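Long-range contacts in putative ABC-transporter ATP-binding protein (Alicyclobacillus acidocaldarius, PDB 1Z47), which probably binds and hydrolyses ATP as the nucleotide-binding subunit of a putative sulfate importer of the ABC family: residues B[40-45]-B[213-218]; B[167-172]-B[197-202]; B[32-37]-B[222-227]. All coordinates share one frame; numbering follows the deposited sequence.

Interaction 1 of 3, residues B[40-45]-B[213-218]; sequences EGEMVG and ADRVLV
Strands 43-45 and 215-218 run parallel, their axes 5.0 Å apart at an angle of 29°, with Val-44 opposite Arg-215 and Gly-45 opposite Val-216. Gly-45 sits in the ladder through both its polar backbone atoms, its N donating to Arg-215 O and its O accepting from Leu-217 N. Just ahead of strand 215-218, Asp-214 grips Met-43 twice: its backbone N donates to Met-43 O at 2.9 Å, and its side-chain OD1 accepts from Met-43 N at 2.7 Å on the anti lone pair, while OD2 is salt-bridged to Arg-189. Glu-42, extended beyond CG, crosses Arg-215 at about a right angle and meets the guanidinium side-on. The two planes are nearly coplanar, 13° apart, and each carboxylate oxygen offers its syn lone pair: Arg-215 NE to Glu-42 OE1 is 2.7 Å, and Arg-215 NH2 to Glu-42 OE2 is 3.1 Å. With an alanine here, the Arg-215 charge would probably be left without its mate and its NE without this acceptor. The paired charge thus ties the strand leading to the probable P-loop to its neighbour, and bonds from Arg-215 NH2 to Gln-37 O and from Arg-39 N to Glu-42 OE2 anchor it further.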
ATOM      1  N   GLU B  40     -27.561  -4.620  -7.429  1.00 54.24           N
ATOM      2  CA  GLU B  40     -27.353  -3.979  -8.722  1.00 53.36           C
ATOM      3  C   GLU B  40     -26.668  -2.616  -8.559  1.00 50.43           C
ATOM      4  O   GLU B  40     -27.031  -1.810  -7.683  1.00 43.31           O
ATOM      5  CB  GLU B  40     -28.700  -3.830  -9.463  1.00 59.98           C
ATOM      6  CG  GLU B  40     -29.318  -5.177  -9.888  1.00 65.09           C
ATOM      7  CD  GLU B  40     -30.648  -5.048 -10.647  1.00 71.93           C
ATOM      8  OE1 GLU B  40     -30.660  -4.518 -11.785  1.00 71.50           O
ATOM      9  OE2 GLU B  40     -31.686  -5.487 -10.103  1.00 72.93           O
ATOM     10  N   GLY B  41     -25.657  -2.374  -9.397  1.00 52.23           N
ATOM     11  CA  GLY B  41     -24.940  -1.111  -9.351  1.00 49.50           C
ATOM     12  C   GLY B  41     -23.983  -1.005  -8.178  1.00 50.57           C
ATOM     13  O   GLY B  41     -23.437   0.060  -7.886  1.00 52.42           O
ATOM     14  N   GLU B  42     -23.766  -2.116  -7.495  1.00 45.88           N
ATOM     15  CA  GLU B  42     -22.872  -2.081  -6.347  1.00 45.60           C
ATOM     16  C   GLU B  42     -21.444  -2.400  -6.779  1.00 39.80           C
ATOM     17  O   GLU B  42     -21.232  -3.099  -7.770  1.00 34.10           O
ATOM     18  CB  GLU B  42     -23.325  -3.112  -5.307  1.00 46.36           C
ATOM     19  CG  GLU B  42     -22.748  -2.891  -3.943  1.00 47.84           C
ATOM     20  CD  GLU B  42     -23.262  -3.886  -2.911  1.00 47.23           C
ATOM     21  OE1 GLU B  42     -23.181  -3.553  -1.712  1.00 47.95           O
ATOM     22  OE2 GLU B  42     -23.729  -4.987  -3.294  1.00 44.99           O
ATOM     23  N   MET B  43     -20.472  -1.879  -6.037  1.00 38.04           N
ATOM     24  CA  MET B  43     -19.074  -2.189  -6.318  1.00 39.58           C
ATOM     25  C   MET B  43     -18.608  -3.056  -5.141  1.00 32.51           C
ATOM     26  O   MET B  43     -18.496  -2.555  -4.036  1.00 35.01           O
ATOM     27  CB  MET B  43     -18.230  -0.918  -6.362  1.00 43.54           C
ATOM     28  CG  MET B  43     -16.734  -1.192  -6.498  1.00 50.49           C
ATOM     29  SD  MET B  43     -15.907   0.210  -7.235  1.00 63.46           S
ATOM     30  CE  MET B  43     -15.647  -0.420  -8.896  1.00 62.48           C
ATOM     31  N   VAL B  44     -18.340  -4.335  -5.376  1.00 33.73           N
ATOM     32  CA  VAL B  44     -17.908  -5.200  -4.265  1.00 35.00           C
ATOM     33  C   VAL B  44     -16.442  -5.612  -4.330  1.00 35.02           C
ATOM     34  O   VAL B  44     -15.952  -6.003  -5.390  1.00 34.40           O
ATOM     35  CB  VAL B  44     -18.751  -6.493  -4.203  1.00 35.77           C
ATOM     36  CG1 VAL B  44     -18.097  -7.526  -3.252  1.00 29.51           C
ATOM     37  CG2 VAL B  44     -20.180  -6.153  -3.745  1.00 33.24           C
ATOM     38  N   GLY B  45     -15.761  -5.532  -3.189  1.00 32.55           N
ATOM     39  CA  GLY B  45     -14.373  -5.948  -3.127  1.00 34.64           C
ATOM     40  C   GLY B  45     -14.269  -7.340  -2.504  1.00 32.47           C
ATOM     41  O   GLY B  45     -14.830  -7.604  -1.435  1.00 34.95           O
ATOM     42  N   ALA B 213     -14.815   0.189  -2.127  1.00 37.57           N
ATOM     43  CA  ALA B 213     -15.992  -0.693  -2.134  1.00 36.57           C
ATOM     44  C   ALA B 213     -17.224  -0.217  -1.368  1.00 33.14           C
ATOM     45  O   ALA B 213     -17.116   0.469  -0.340  1.00 34.94           O
ATOM     46  CB  ALA B 213     -15.592  -2.078  -1.643  1.00 36.26           C
ATOM     47  N   ASP B 214     -18.397  -0.575  -1.893  1.00 37.82           N
ATOM     48  CA  ASP B 214     -19.667  -0.265  -1.228  1.00 33.81           C
ATOM     49  C   ASP B 214     -19.767  -1.263  -0.071  1.00 33.11           C
ATOM     50  O   ASP B 214     -20.097  -0.890   1.054  1.00 41.32           O
ATOM     51  CB  ASP B 214     -20.825  -0.434  -2.205  1.00 39.11           C
ATOM     52  CG  ASP B 214     -20.803   0.618  -3.305  1.00 32.04           C
ATOM     53  OD1 ASP B 214     -20.894   0.248  -4.487  1.00 40.56           O
ATOM     54  OD2 ASP B 214     -20.701   1.801  -2.957  1.00 36.68           O
ATOM     55  N   ARG B 215     -19.478  -2.523  -0.369  1.00 32.82           N
ATOM     56  CA  ARG B 215     -19.436  -3.590   0.637  1.00 38.26           C
ATOM     57  C   ARG B 215     -18.252  -4.515   0.354  1.00 37.42           C
ATOM     58  O   ARG B 215     -17.840  -4.721  -0.793  1.00 34.43           O
ATOM     59  CB  ARG B 215     -20.729  -4.421   0.685  1.00 34.88           C
ATOM     60  CG  ARG B 215     -21.900  -3.684   1.361  1.00 40.86           C
ATOM     61  CD  ARG B 215     -23.050  -4.626   1.609  1.00 43.99           C
ATOM     62  NE  ARG B 215     -23.561  -5.173   0.359  1.00 42.35           N
ATOM     63  CZ  ARG B 215     -24.286  -6.274   0.269  1.00 46.19           C
ATOM     64  NH1 ARG B 215     -24.585  -6.965   1.372  1.00 45.15           N
ATOM     65  NH2 ARG B 215     -24.725  -6.676  -0.917  1.00 40.98           N
ATOM     66  N   VAL B 216     -17.733  -5.098   1.420  1.00 39.51           N
ATOM     67  CA  VAL B 216     -16.568  -5.965   1.333  1.00 38.40           C
ATOM     68  C   VAL B 216     -16.891  -7.397   1.721  1.00 37.69           C
ATOM     69  O   VAL B 216     -17.525  -7.638   2.758  1.00 40.06           O
ATOM     70  CB  VAL B 216     -15.474  -5.435   2.285  1.00 39.72           C
ATOM     71  CG1 VAL B 216     -14.201  -6.283   2.183  1.00 37.83           C
ATOM     72  CG2 VAL B 216     -15.190  -3.975   1.956  1.00 43.22           C
ATOM     73  N   LEU B 217     -16.464  -8.331   0.877  1.00 33.20           N
ATOM     74  CA  LEU B 217     -16.633  -9.741   1.134  1.00 34.96           C
ATOM     75  C   LEU B 217     -15.265 -10.275   1.635  1.00 35.91           C
ATOM     76  O   LEU B 217     -14.329 -10.463   0.854  1.00 36.35           O
ATOM     77  CB  LEU B 217     -17.044 -10.470  -0.143  1.00 36.51           C
ATOM     78  CG  LEU B 217     -17.463 -11.914   0.111  1.00 39.80           C
ATOM     79  CD1 LEU B 217     -18.866 -11.911   0.706  1.00 44.13           C
ATOM     80  CD2 LEU B 217     -17.449 -12.709  -1.172  1.00 43.57           C
ATOM     81  N   VAL B 218     -15.152 -10.496   2.939  1.00 35.59           N
ATOM     82  CA  VAL B 218     -13.904 -11.001   3.504  1.00 33.24           C
ATOM     83  C   VAL B 218     -13.858 -12.530   3.391  1.00 38.29           C
ATOM     84  O   VAL B 218     -14.747 -13.256   3.873  1.00 37.46           O
ATOM     85  CB  VAL B 218     -13.759 -10.555   4.978  1.00 35.79           C
ATOM     86  CG1 VAL B 218     -12.318 -10.757   5.472  1.00 31.07           C
ATOM     87  CG2 VAL B 218     -14.181  -9.112   5.117  1.00 37.34           C
TER

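Interaction 2 of 3, residues B[167-172]-B[197-202]; sequences LLFDEP and VTSVFV
Val-197 CG1, just ahead of strand 198-202, lies 4.3 Å from Leu-167 CB, at the start of a parallel ladder whose strand directions differ by only 11°. The first backbone bond is at Thr-198, whose O accepts from Leu-167 N at 2.8 Å; the hydroxyl of this residue is engaged elsewhere, by Thr-14 and Gly-41. Ser-199 lies opposite Leu-167. Its OG rests against Leu-167 CB at 3.5 Å and is close to CD2 as well, but its polar partner is His-192 on helix 178-195, the connection between these two strands in a right-handed beta-alpha-beta crossover.

Val-200 uses both its backbone N and its O on strand 167-170, the N donating to Leu-167 O and the O accepting from Phe-169 N. On the face shared with Leu-168 the two side chains lie side by side and point the same way, Leu-168 CD2 being 3.9 Å from Val-200 CB. Val-200 O also lies in the plane of the Phe-169 ring, at its edge, 3.9 Å from Phe-169 CD1. Of the Phe-201 side chain it is CB that meets Phe-169, 3.7 Å from Phe-169 CB; with chi1 at 65°, its CG stands between the backbone N and the carbonyl carbon, and the ring leads away and packs on Met-43. Val-202 N donates to Phe-169 O at 3.2 Å, and a water donates to Val-202 O while accepting from Glu-171 N, joining the strands at the end where Val-202 lies beside Asp-170 and touches Lys-54 of the probable Walker A loop. Four backbone bonds thus set the register, while Leu-168 with Val-200 and Phe-169 with Phe-201 pack on the two faces.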
ATOM      1  N   LEU B 167     -18.876  -5.973 -14.319  1.00 40.57           N
ATOM      2  CA  LEU B 167     -17.505  -5.583 -14.586  1.00 39.98           C
ATOM      3  C   LEU B 167     -16.625  -6.306 -13.537  1.00 33.61           C
ATOM      4  O   LEU B 167     -16.861  -6.159 -12.330  1.00 38.77           O
ATOM      5  CB  LEU B 167     -17.412  -4.065 -14.441  1.00 37.67           C
ATOM      6  CG  LEU B 167     -16.379  -3.274 -15.245  1.00 46.90           C
ATOM      7  CD1 LEU B 167     -16.560  -3.530 -16.740  1.00 46.29           C
ATOM      8  CD2 LEU B 167     -16.554  -1.787 -14.937  1.00 39.28           C
ATOM      9  N   LEU B 168     -15.663  -7.099 -14.004  1.00 30.50           N
ATOM     10  CA  LEU B 168     -14.755  -7.840 -13.118  1.00 32.22           C
ATOM     11  C   LEU B 168     -13.289  -7.382 -13.201  1.00 36.85           C
ATOM     12  O   LEU B 168     -12.694  -7.364 -14.288  1.00 38.83           O
ATOM     13  CB  LEU B 168     -14.823  -9.326 -13.450  1.00 35.86           C
ATOM     14  CG  LEU B 168     -16.244  -9.908 -13.457  1.00 37.12           C
ATOM     15  CD1 LEU B 168     -16.186 -11.385 -13.810  1.00 35.58           C
ATOM     16  CD2 LEU B 168     -16.889  -9.683 -12.091  1.00 37.50           C
ATOM     17  N   PHE B 169     -12.685  -7.054 -12.054  1.00 35.93           N
ATOM     18  CA  PHE B 169     -11.276  -6.614 -12.048  1.00 38.74           C
ATOM     19  C   PHE B 169     -10.402  -7.629 -11.320  1.00 39.43           C
ATOM     20  O   PHE B 169     -10.666  -7.940 -10.164  1.00 37.75           O
ATOM     21  CB  PHE B 169     -11.138  -5.258 -11.343  1.00 35.62           C
ATOM     22  CG  PHE B 169     -11.882  -4.142 -12.014  1.00 36.14           C
ATOM     23  CD1 PHE B 169     -13.257  -4.012 -11.859  1.00 37.76           C
ATOM     24  CD2 PHE B 169     -11.207  -3.232 -12.823  1.00 39.22           C
ATOM     25  CE1 PHE B 169     -13.953  -2.993 -12.500  1.00 42.25           C
ATOM     26  CE2 PHE B 169     -11.888  -2.206 -13.474  1.00 37.21           C
ATOM     27  CZ  PHE B 169     -13.265  -2.086 -13.312  1.00 43.35           C
ATOM     28  N   ASP B 170      -9.384  -8.167 -11.981  1.00 38.20           N
ATOM     29  CA  ASP B 170      -8.498  -9.109 -11.302  1.00 48.43           C
ATOM     30  C   ASP B 170      -7.120  -8.481 -11.064  1.00 52.69           C
ATOM     31  O   ASP B 170      -6.191  -8.722 -11.842  1.00 54.24           O
ATOM     32  CB  ASP B 170      -8.336 -10.388 -12.114  1.00 47.19           C
ATOM     33  CG  ASP B 170      -7.683 -11.513 -11.316  1.00 53.92           C
ATOM     34  OD1 ASP B 170      -7.397 -12.567 -11.923  1.00 58.23           O
ATOM     35  OD2 ASP B 170      -7.463 -11.363 -10.084  1.00 51.51           O
ATOM     36  N   GLU B 171      -7.008  -7.672 -10.002  1.00 55.16           N
ATOM     37  CA  GLU B 171      -5.755  -7.003  -9.621  1.00 59.06           C
ATOM     38  C   GLU B 171      -5.025  -6.464 -10.847  1.00 60.90           C
ATOM     39  O   GLU B 171      -3.810  -6.640 -10.991  1.00 57.29           O
ATOM     40  CB  GLU B 171      -4.831  -7.983  -8.881  1.00 61.31           C
ATOM     41  CG  GLU B 171      -4.317  -9.112  -9.768  1.00 71.04           C
ATOM     42  CD  GLU B 171      -3.224  -9.951  -9.124  1.00 79.87           C
ATOM     43  OE1 GLU B 171      -2.149  -9.393  -8.782  1.00 81.34           O
ATOM     44  OE2 GLU B 171      -3.444 -11.176  -8.973  1.00 83.03           O
ATOM     45  N   PRO B 172      -5.757  -5.789 -11.750  1.00 62.77           N
ATOM     46  CA  PRO B 172      -5.141  -5.242 -12.965  1.00 65.82           C
ATOM     47  C   PRO B 172      -4.036  -4.202 -12.736  1.00 67.48           C
ATOM     48  O   PRO B 172      -3.254  -3.910 -13.641  1.00 65.85           O
ATOM     49  CB  PRO B 172      -6.336  -4.651 -13.713  1.00 64.02           C
ATOM     50  CG  PRO B 172      -7.221  -4.180 -12.580  1.00 63.26           C
ATOM     51  CD  PRO B 172      -7.165  -5.363 -11.637  1.00 61.47           C
ATOM     52  N   VAL B 197     -22.889   0.461 -13.514  1.00 53.45           N
ATOM     53  CA  VAL B 197     -22.758  -0.991 -13.642  1.00 48.22           C
ATOM     54  C   VAL B 197     -22.552  -1.664 -12.275  1.00 47.13           C
ATOM     55  O   VAL B 197     -22.521  -0.996 -11.250  1.00 47.29           O
ATOM     56  CB  VAL B 197     -21.552  -1.315 -14.550  1.00 50.31           C
ATOM     57  CG1 VAL B 197     -21.533  -2.781 -14.949  1.00 51.77           C
ATOM     58  CG2 VAL B 197     -21.599  -0.438 -15.779  1.00 54.38           C
ATOM     59  N   THR B 198     -22.446  -2.991 -12.277  1.00 46.99           N
ATOM     60  CA  THR B 198     -22.205  -3.785 -11.066  1.00 44.34           C
ATOM     61  C   THR B 198     -20.727  -4.192 -11.176  1.00 43.34           C
ATOM     62  O   THR B 198     -20.322  -4.783 -12.174  1.00 37.36           O
ATOM     63  CB  THR B 198     -23.077  -5.068 -11.050  1.00 47.59           C
ATOM     64  OG1 THR B 198     -24.467  -4.703 -11.042  1.00 46.79           O
ATOM     65  CG2 THR B 198     -22.763  -5.926  -9.810  1.00 45.11           C
ATOM     66  N   SER B 199     -19.924  -3.895 -10.160  1.00 37.19           N
ATOM     67  CA  SER B 199     -18.504  -4.216 -10.244  1.00 41.63           C
ATOM     68  C   SER B 199     -17.964  -5.034  -9.067  1.00 34.25           C
ATOM     69  O   SER B 199     -18.349  -4.810  -7.922  1.00 40.08           O
ATOM     70  CB  SER B 199     -17.704  -2.914 -10.353  1.00 43.33           C
ATOM     71  OG  SER B 199     -18.031  -2.181 -11.519  1.00 43.00           O
ATOM     72  N   VAL B 200     -17.069  -5.967  -9.370  1.00 38.46           N
ATOM     73  CA  VAL B 200     -16.447  -6.818  -8.351  1.00 33.80           C
ATOM     74  C   VAL B 200     -14.933  -6.802  -8.615  1.00 35.17           C
ATOM     75  O   VAL B 200     -14.499  -6.991  -9.754  1.00 31.58           O
ATOM     76  CB  VAL B 200     -16.910  -8.295  -8.448  1.00 31.09           C
ATOM     77  CG1 VAL B 200     -16.463  -9.067  -7.185  1.00 34.20           C
ATOM     78  CG2 VAL B 200     -18.432  -8.377  -8.594  1.00 33.79           C
ATOM     79  N   PHE B 201     -14.129  -6.599  -7.573  1.00 32.55           N
ATOM     80  CA  PHE B 201     -12.682  -6.592  -7.779  1.00 33.18           C
ATOM     81  C   PHE B 201     -12.024  -7.436  -6.695  1.00 34.17           C
ATOM     82  O   PHE B 201     -12.578  -7.615  -5.616  1.00 34.94           O
ATOM     83  CB  PHE B 201     -12.141  -5.154  -7.777  1.00 29.75           C
ATOM     84  CG  PHE B 201     -12.274  -4.442  -6.460  1.00 35.15           C
ATOM     85  CD1 PHE B 201     -11.214  -4.425  -5.545  1.00 31.66           C
ATOM     86  CD2 PHE B 201     -13.445  -3.748  -6.147  1.00 29.34           C
ATOM     87  CE1 PHE B 201     -11.326  -3.720  -4.349  1.00 35.17           C
ATOM     88  CE2 PHE B 201     -13.577  -3.045  -4.962  1.00 36.21           C
ATOM     89  CZ  PHE B 201     -12.514  -3.023  -4.050  1.00 40.62           C
ATOM     90  N   VAL B 202     -10.855  -7.968  -7.011  1.00 31.27           N
ATOM     91  CA  VAL B 202     -10.107  -8.826  -6.096  1.00 34.27           C
ATOM     92  C   VAL B 202      -8.998  -8.008  -5.453  1.00 34.38           C
ATOM     93  O   VAL B 202      -8.385  -7.165  -6.113  1.00 30.01           O
ATOM     94  CB  VAL B 202      -9.498 -10.019  -6.883  1.00 31.95           C
ATOM     95  CG1 VAL B 202      -8.355 -10.662  -6.100  1.00 37.14           C
ATOM     96  CG2 VAL B 202     -10.611 -11.064  -7.183  1.00 34.97           C
TER
HETATM   97  O   HOH W   1      -8.782  -5.805  -8.244  1.00 41.23           O

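Interaction 3 of 3, residues B[32-37]-B[222-227]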
ATOM      1  N   ARG B  32     -15.316 -22.967  -0.440  1.00 46.86           N
ATOM      2  CA  ARG B  32     -15.996 -23.979   0.355  1.00 47.86           C
ATOM      3  C   ARG B  32     -17.460 -23.784   0.754  1.00 48.36           C
ATOM      4  O   ARG B  32     -17.769 -23.609   1.934  1.00 47.08           O
ATOM      5  CB  ARG B  32     -15.125 -24.246   1.595  1.00 43.65           C
ATOM      6  CG  ARG B  32     -13.680 -24.582   1.237  1.00 41.13           C
ATOM      7  CD  ARG B  32     -12.781 -24.788   2.468  1.00 39.47           C
ATOM      8  NE  ARG B  32     -11.367 -24.945   2.106  1.00 43.79           N
ATOM      9  CZ  ARG B  32     -10.817 -26.061   1.633  1.00 46.67           C
ATOM     10  NH1 ARG B  32     -11.549 -27.161   1.454  1.00 46.89           N
ATOM     11  NH2 ARG B  32      -9.528 -26.077   1.323  1.00 45.49           N
ATOM     12  N   GLY B  33     -18.358 -23.846  -0.234  1.00 45.98           N
ATOM     13  CA  GLY B  33     -19.779 -23.697   0.040  1.00 45.20           C
ATOM     14  C   GLY B  33     -20.146 -22.266   0.330  1.00 47.78           C
ATOM     15  O   GLY B  33     -20.509 -21.915   1.459  1.00 48.29           O
ATOM     16  N   VAL B  34     -20.077 -21.431  -0.699  1.00 45.20           N
ATOM     17  CA  VAL B  34     -20.351 -20.017  -0.518  1.00 44.43           C
ATOM     18  C   VAL B  34     -21.657 -19.511  -1.119  1.00 44.73           C
ATOM     19  O   VAL B  34     -22.060 -19.943  -2.193  1.00 44.93           O
ATOM     20  CB  VAL B  34     -19.157 -19.199  -1.078  1.00 44.90           C
ATOM     21  CG1 VAL B  34     -19.466 -17.702  -1.071  1.00 43.83           C
ATOM     22  CG2 VAL B  34     -17.911 -19.510  -0.240  1.00 40.96           C
ATOM     23  N   SER B  35     -22.304 -18.592  -0.407  1.00 43.79           N
ATOM     24  CA  SER B  35     -23.545 -17.979  -0.867  1.00 45.17           C
ATOM     25  C   SER B  35     -23.571 -16.500  -0.491  1.00 46.23           C
ATOM     26  O   SER B  35     -23.262 -16.132   0.638  1.00 48.50           O
ATOM     27  CB  SER B  35     -24.761 -18.675  -0.247  1.00 44.69           C
ATOM     28  OG  SER B  35     -24.815 -20.029  -0.654  1.00 48.07           O
ATOM     29  N   PHE B  36     -23.927 -15.645  -1.443  1.00 44.78           N
ATOM     30  CA  PHE B  36     -24.007 -14.218  -1.180  1.00 43.41           C
ATOM     31  C   PHE B  36     -24.824 -13.584  -2.279  1.00 44.78           C
ATOM     32  O   PHE B  36     -25.032 -14.173  -3.336  1.00 42.48           O
ATOM     33  CB  PHE B  36     -22.604 -13.573  -1.135  1.00 44.42           C
ATOM     34  CG  PHE B  36     -21.776 -13.801  -2.379  1.00 44.15           C
ATOM     35  CD1 PHE B  36     -22.047 -13.104  -3.554  1.00 45.82           C
ATOM     36  CD2 PHE B  36     -20.741 -14.735  -2.380  1.00 43.35           C
ATOM     37  CE1 PHE B  36     -21.296 -13.332  -4.716  1.00 43.07           C
ATOM     38  CE2 PHE B  36     -19.982 -14.974  -3.534  1.00 43.89           C
ATOM     39  CZ  PHE B  36     -20.262 -14.269  -4.707  1.00 42.52           C
ATOM     40  N   GLN B  37     -25.284 -12.373  -2.026  1.00 49.91           N
ATOM     41  CA  GLN B  37     -26.063 -11.660  -3.016  1.00 53.87           C
ATOM     42  C   GLN B  37     -25.492 -10.263  -3.163  1.00 52.22           C
ATOM     43  O   GLN B  37     -25.442  -9.503  -2.190  1.00 53.21           O
ATOM     44  CB  GLN B  37     -27.521 -11.549  -2.577  1.00 56.98           C
ATOM     45  CG  GLN B  37     -28.160 -12.850  -2.123  1.00 60.87           C
ATOM     46  CD  GLN B  37     -29.658 -12.698  -1.927  1.00 64.32           C
ATOM     47  OE1 GLN B  37     -30.423 -12.678  -2.894  1.00 63.74           O
ATOM     48  NE2 GLN B  37     -30.083 -12.568  -0.676  1.00 65.92           N
ATOM     49  N   GLY B 222     -11.350 -20.093   2.052  1.00 41.43           N
ATOM     50  CA  GLY B 222     -12.461 -20.473   1.203  1.00 38.66           C
ATOM     51  C   GLY B 222     -13.856 -20.222   1.744  1.00 41.22           C
ATOM     52  O   GLY B 222     -14.825 -20.623   1.118  1.00 42.15           O
ATOM     53  N   ASN B 223     -13.968 -19.569   2.896  1.00 40.75           N
ATOM     54  CA  ASN B 223     -15.272 -19.271   3.479  1.00 40.61           C
ATOM     55  C   ASN B 223     -15.442 -17.760   3.628  1.00 42.48           C
ATOM     56  O   ASN B 223     -14.463 -17.014   3.784  1.00 39.80           O
ATOM     57  CB  ASN B 223     -15.416 -19.887   4.885  1.00 40.27           C
ATOM     58  CG  ASN B 223     -14.846 -21.276   4.988  1.00 44.88           C
ATOM     59  OD1 ASN B 223     -13.923 -21.519   5.774  1.00 52.85           O
ATOM     60  ND2 ASN B 223     -15.382 -22.209   4.200  1.00 42.43           N
ATOM     61  N   VAL B 224     -16.694 -17.320   3.607  1.00 37.34           N
ATOM     62  CA  VAL B 224     -17.007 -15.923   3.788  1.00 39.14           C
ATOM     63  C   VAL B 224     -17.032 -15.636   5.293  1.00 43.30           C
ATOM     64  O   VAL B 224     -17.871 -16.164   6.021  1.00 44.43           O
ATOM     65  CB  VAL B 224     -18.382 -15.591   3.194  1.00 36.57           C
ATOM     66  CG1 VAL B 224     -18.753 -14.167   3.489  1.00 36.20           C
ATOM     67  CG2 VAL B 224     -18.365 -15.853   1.711  1.00 38.60           C
ATOM     68  N   GLU B 225     -16.120 -14.793   5.757  1.00 38.46           N
ATOM     69  CA  GLU B 225     -16.049 -14.438   7.163  1.00 42.92           C
ATOM     70  C   GLU B 225     -17.088 -13.376   7.475  1.00 43.68           C
ATOM     71  O   GLU B 225     -17.720 -13.400   8.529  1.00 46.37           O
ATOM     72  CB  GLU B 225     -14.655 -13.910   7.502  1.00 40.96           C
ATOM     73  CG  GLU B 225     -13.547 -14.943   7.338  1.00 45.20           C
ATOM     74  CD  GLU B 225     -13.459 -15.884   8.525  1.00 41.01           C
ATOM     75  OE1 GLU B 225     -13.573 -15.383   9.649  1.00 43.02           O
ATOM     76  OE2 GLU B 225     -13.261 -17.104   8.336  1.00 48.81           O
ATOM     77  N   GLN B 226     -17.253 -12.426   6.562  1.00 42.32           N
ATOM     78  CA  GLN B 226     -18.228 -11.354   6.747  1.00 39.70           C
ATOM     79  C   GLN B 226     -18.447 -10.638   5.417  1.00 39.23           C
ATOM     80  O   GLN B 226     -17.598 -10.672   4.528  1.00 39.48           O
ATOM     81  CB  GLN B 226     -17.759 -10.371   7.836  1.00 38.20           C
ATOM     82  CG  GLN B 226     -18.642  -9.132   8.015  1.00 38.60           C
ATOM     83  CD  GLN B 226     -18.393  -8.385   9.311  1.00 42.81           C
ATOM     84  OE1 GLN B 226     -17.300  -8.438   9.890  1.00 43.00           O
ATOM     85  NE2 GLN B 226     -19.405  -7.663   9.769  1.00 43.73           N
ATOM     86  N   PHE B 227     -19.605 -10.020   5.282  1.00 38.01           N
ATOM     87  CA  PHE B 227     -19.956  -9.297   4.069  1.00 41.98           C
ATOM     88  C   PHE B 227     -20.681  -8.057   4.558  1.00 43.24           C
ATOM     89  O   PHE B 227     -21.834  -8.127   4.977  1.00 45.95           O
ATOM     90  CB  PHE B 227     -20.850 -10.192   3.200  1.00 44.25           C
ATOM     91  CG  PHE B 227     -21.200  -9.602   1.856  1.00 45.81           C
ATOM     92  CD1 PHE B 227     -20.278  -8.818   1.151  1.00 46.33           C
ATOM     93  CD2 PHE B 227     -22.446  -9.852   1.284  1.00 47.20           C
ATOM     94  CE1 PHE B 227     -20.599  -8.293  -0.108  1.00 47.40           C
ATOM     95  CE2 PHE B 227     -22.776  -9.330   0.028  1.00 50.62           C
ATOM     96  CZ  PHE B 227     -21.847  -8.548  -0.666  1.00 49.80           C
TER
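The junction between the antiparallel beta layer and the edge of the central sheet is closed here by the corner at Arg-32 and Gly-33, strand 34-37, and the hairpin strand 223-227. Arg-32 N donates to Gly-222 O at 2.9 Å, a fairly straight bond at 166° that arrives tilted from the carbonyl plane. Next to this link the aliphatic base of Arg-32 touches an amide nitrogen, Arg-32 CB lying 3.3 Å from Asn-223 ND2, and the two side chains cross obliquely. A side chain on Gly-222 would run into Arg-32 CG.

Val-34 uses both branches: CG1 meets Val-224 CG2 at 3.5 Å, the two side chains crossing at about a right angle, while CG2 touches Gly-222 O at 3.6 Å. A G1 beta bulge, Gly-33 and Val-34 set against the single residue Val-20, marks the corner. The antiparallel beta layer packed beside the P-loop core is a hallmark of ABC ATPases. The strands diverge here, their axes 49° apart and no closer than 7.4 Å, and side chains carry the contact farther along.

The Phe-227 ring is brought against strand 34-37 by a first torsion of -175°, which sets CG opposite the backbone N. Gln-37 O lies in the ring plane at its edge, 3.5 Å from Phe-227 CE2, and also accepts from Arg-215 NH2. Phe-36 CB approaches the same ring atom obliquely, while the ring of Phe-36 stacks on Phe-17.

Overall arrangement
All three contacts reach one mixed sheet, in which strand 43-47, leading into the probable P-loop, runs between strands 198-203 and 215-220. Interaction 1 therefore adjoins interaction 2, their centres about 10 Å apart: Val-44 N lies 2.6 Å from Ser-199 O and Glu-42 O 2.8 Å from Ser-199 N, both probable hydrogen bonds. Interaction 3 takes up the other side of strand 215-220, where Val-218 N approaches Gln-226 O at 2.9 Å and Phe-227 packs on Arg-215. Interactions 2 and 3 do not touch, with centres about 17 Å and nearest atoms about 7 Å apart. Sheet order, not sequence order, thus sets which contacts adjoin, from beside the probable P-loop out to the antiparallel layer.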